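Local coordinates for protein diguanylate cyclase (Pseudomonas aeruginosa, PDB 5M3C) that is a two-domain protein of the diguanylate cyclase family, with a GGDEF domain that holds GTP and calcium and an EAL domain that holds a second calcium, at residues Ala177-Leu182 with Trp215-Phe220. Sequence-based numbering, arbitrary orientation.
Sequences ALETEL and WYHPLF
Glu181 reaches from helix 168-187 to His217, at the end of strand 206-217. His217 NE2 donates a hydrogen bond to Glu181 OE2, with the atoms 2.5 Å apart. OE2 accepts through its anti lone pair and sits 18° out of the imidazole plane. The carboxylate is turned well out of the plane of the ring. A bend at chi2 (-44°) folds the Glu181 chain over to bring it there. The other ring nitrogen, His217 ND1, takes the backbone N-H of Leu219 in plane, with Leu219 N 3.3 Å from ND1. Both ring nitrogens have partners, and the two bonds together would restrain the turn of the ring.

Phe220 lies beside this pair. Leu178 CD2 sits over the centre of its ring, 4.0 Å from the centroid, in a CH-pi contact. Leu219 CG covers the opposite face.

Trp215 points the far end of its indole at the helix backbone. Its CH2 lies 3.6 Å from Leu178 O, which meets the ring edge. Leu182 CD1 lies over one face of the six-membered ring. Leu178 and Leu182 also touch helix 225-234.

The contact thus joins the helix to the EAL-domain sheet. ND1 accepting while NE2 donates fits a neutral His217, its NE2-H probably polarised by the carboxylate.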
loop_
_atom_site.group_PDB
_atom_site.type_symbol
_atom_site.label_atom_id
_atom_site.label_comp_id
_atom_site.label_asym_id
_atom_site.label_seq_id
_atom_site.Cartn_x
_atom_site.Cartn_y
_atom_site.Cartn_z
ATOM N N ALA B 177 19.569 -15.620 -21.441
ATOM C CA ALA B 177 19.231 -15.789 -22.845
ATOM C C ALA B 177 18.034 -14.918 -23.202
ATOM O O ALA B 177 18.111 -14.062 -24.091
ATOM C CB ALA B 177 18.934 -17.249 -23.139
ATOM N N LEU B 178 16.930 -15.125 -22.492
ATOM C CA LEU B 178 15.703 -14.386 -22.777
ATOM C C LEU B 178 15.937 -12.876 -22.803
ATOM O O LEU B 178 15.288 -12.154 -23.564
ATOM C CB LEU B 178 14.609 -14.741 -21.769
ATOM C CG LEU B 178 14.009 -16.135 -21.962
ATOM C CD1 LEU B 178 12.956 -16.421 -20.902
ATOM C CD2 LEU B 178 13.418 -16.283 -23.355
ATOM N N GLU B 179 16.863 -12.395 -21.980
ATOM C CA GLU B 179 17.192 -10.979 -21.994
ATOM C C GLU B 179 17.729 -10.596 -23.367
ATOM O O GLU B 179 17.231 -9.660 -23.993
ATOM C CB GLU B 179 18.211 -10.626 -20.912
ATOM C CG GLU B 179 18.691 -9.184 -20.996
ATOM C CD GLU B 179 19.608 -8.789 -19.854
ATOM O OE1 GLU B 179 20.044 -7.619 -19.826
ATOM O OE2 GLU B 179 19.898 -9.639 -18.985
ATOM N N THR B 180 18.735 -11.330 -23.837
ATOM C CA THR B 180 19.357 -11.026 -25.125
ATOM C C THR B 180 18.326 -11.104 -26.235
ATOM O O THR B 180 18.277 -10.248 -27.124
ATOM C CB THR B 180 20.505 -11.998 -25.459
ATOM O OG1 THR B 180 20.098 -13.340 -25.173
ATOM C CG2 THR B 180 21.743 -11.670 -24.649
ATOM N N GLU B 181 17.496 -12.138 -26.175
ATOM C CA GLU B 181 16.474 -12.340 -27.186
ATOM C C GLU B 181 15.453 -11.210 -27.172
ATOM O O GLU B 181 15.022 -10.750 -28.227
ATOM C CB GLU B 181 15.789 -13.692 -26.994
ATOM C CG GLU B 181 16.660 -14.875 -27.387
ATOM C CD GLU B 181 17.394 -14.653 -28.699
ATOM O OE1 GLU B 181 18.470 -14.021 -28.688
ATOM O OE2 GLU B 181 16.897 -15.117 -29.745
ATOM N N LEU B 182 15.071 -10.757 -25.984
ATOM C CA LEU B 182 14.154 -9.629 -25.882
ATOM C C LEU B 182 14.821 -8.395 -26.465
ATOM O O LEU B 182 14.230 -7.678 -27.275
ATOM C CB LEU B 182 13.750 -9.375 -24.427
ATOM C CG LEU B 182 12.735 -8.247 -24.197
ATOM C CD1 LEU B 182 11.445 -8.485 -24.967
ATOM C CD2 LEU B 182 12.439 -8.091 -22.714
ATOM N N TRP B 215 4.852 -12.309 -28.044
ATOM C CA TRP B 215 6.227 -12.632 -28.392
ATOM C C TRP B 215 6.378 -14.126 -28.627
ATOM O O TRP B 215 6.304 -14.916 -27.690
ATOM C CB TRP B 215 7.182 -12.164 -27.286
ATOM C CG TRP B 215 8.643 -12.383 -27.595
ATOM C CD1 TRP B 215 9.211 -12.516 -28.829
ATOM C CD2 TRP B 215 9.718 -12.462 -26.652
ATOM N NE1 TRP B 215 10.568 -12.688 -28.711
ATOM C CE2 TRP B 215 10.906 -12.656 -27.385
ATOM C CE3 TRP B 215 9.793 -12.394 -25.257
ATOM C CZ2 TRP B 215 12.150 -12.780 -26.773
ATOM C CZ3 TRP B 215 11.031 -12.518 -24.651
ATOM C CH2 TRP B 215 12.192 -12.710 -25.408
ATOM N N TYR B 216 6.574 -14.509 -29.886
ATOM C CA TYR B 216 6.868 -15.896 -30.219
ATOM C C TYR B 216 8.340 -16.058 -30.559
ATOM O O TYR B 216 8.903 -15.264 -31.314
ATOM C CB TYR B 216 6.029 -16.380 -31.400
ATOM C CG TYR B 216 6.431 -17.763 -31.877
ATOM C CD1 TYR B 216 5.978 -18.905 -31.221
ATOM C CD2 TYR B 216 7.277 -17.928 -32.967
ATOM C CE1 TYR B 216 6.349 -20.171 -31.642
ATOM C CE2 TYR B 216 7.652 -19.192 -33.397
ATOM C CZ TYR B 216 7.184 -20.309 -32.729
ATOM O OH TYR B 216 7.551 -21.569 -33.148
ATOM N N HIS B 217 8.958 -17.091 -29.997
ATOM C CA HIS B 217 10.332 -17.435 -30.335
ATOM C C HIS B 217 10.417 -18.933 -30.598
ATOM O O HIS B 217 10.077 -19.736 -29.731
ATOM C CB HIS B 217 11.287 -17.040 -29.208
ATOM C CG HIS B 217 12.720 -16.977 -29.634
ATOM N ND1 HIS B 217 13.421 -18.086 -30.051
ATOM C CD2 HIS B 217 13.582 -15.937 -29.708
ATOM C CE1 HIS B 217 14.654 -17.733 -30.366
ATOM N NE2 HIS B 217 14.778 -16.434 -30.166
ATOM N N PRO B 218 10.888 -19.315 -31.794
ATOM C CA PRO B 218 10.906 -20.718 -32.211
ATOM C C PRO B 218 11.530 -21.641 -31.168
ATOM O O PRO B 218 11.011 -22.728 -30.907
ATOM C CB PRO B 218 11.770 -20.701 -33.477
ATOM C CG PRO B 218 11.720 -19.297 -33.971
ATOM C CD PRO B 218 11.564 -18.433 -32.759
ATOM N N LEU B 219 12.642 -21.205 -30.588
ATOM C CA LEU B 219 13.357 -21.991 -29.595
ATOM C C LEU B 219 12.565 -22.120 -28.298
ATOM O O LEU B 219 12.653 -23.137 -27.615
ATOM C CB LEU B 219 14.724 -21.358 -29.312
ATOM C CG LEU B 219 15.688 -22.137 -28.410
ATOM C CD1 LEU B 219 16.019 -23.496 -29.003
ATOM C CD2 LEU B 219 16.964 -21.344 -28.181
ATOM N N PHE B 220 11.788 -21.095 -27.965
ATOM C CA PHE B 220 11.090 -21.059 -26.680
ATOM C C PHE B 220 9.574 -21.124 -26.822
ATOM O O PHE B 220 8.861 -21.287 -25.832
ATOM C CB PHE B 220 11.466 -19.788 -25.918
ATOM C CG PHE B 220 12.936 -19.654 -25.657
ATOM C CD1 PHE B 220 13.542 -20.375 -24.643
ATOM C CD2 PHE B 220 13.713 -18.808 -26.427
ATOM C CE1 PHE B 220 14.895 -20.256 -24.401
ATOM C CE2 PHE B 220 15.067 -18.684 -26.190
ATOM C CZ PHE B 220 15.660 -19.408 -25.175
#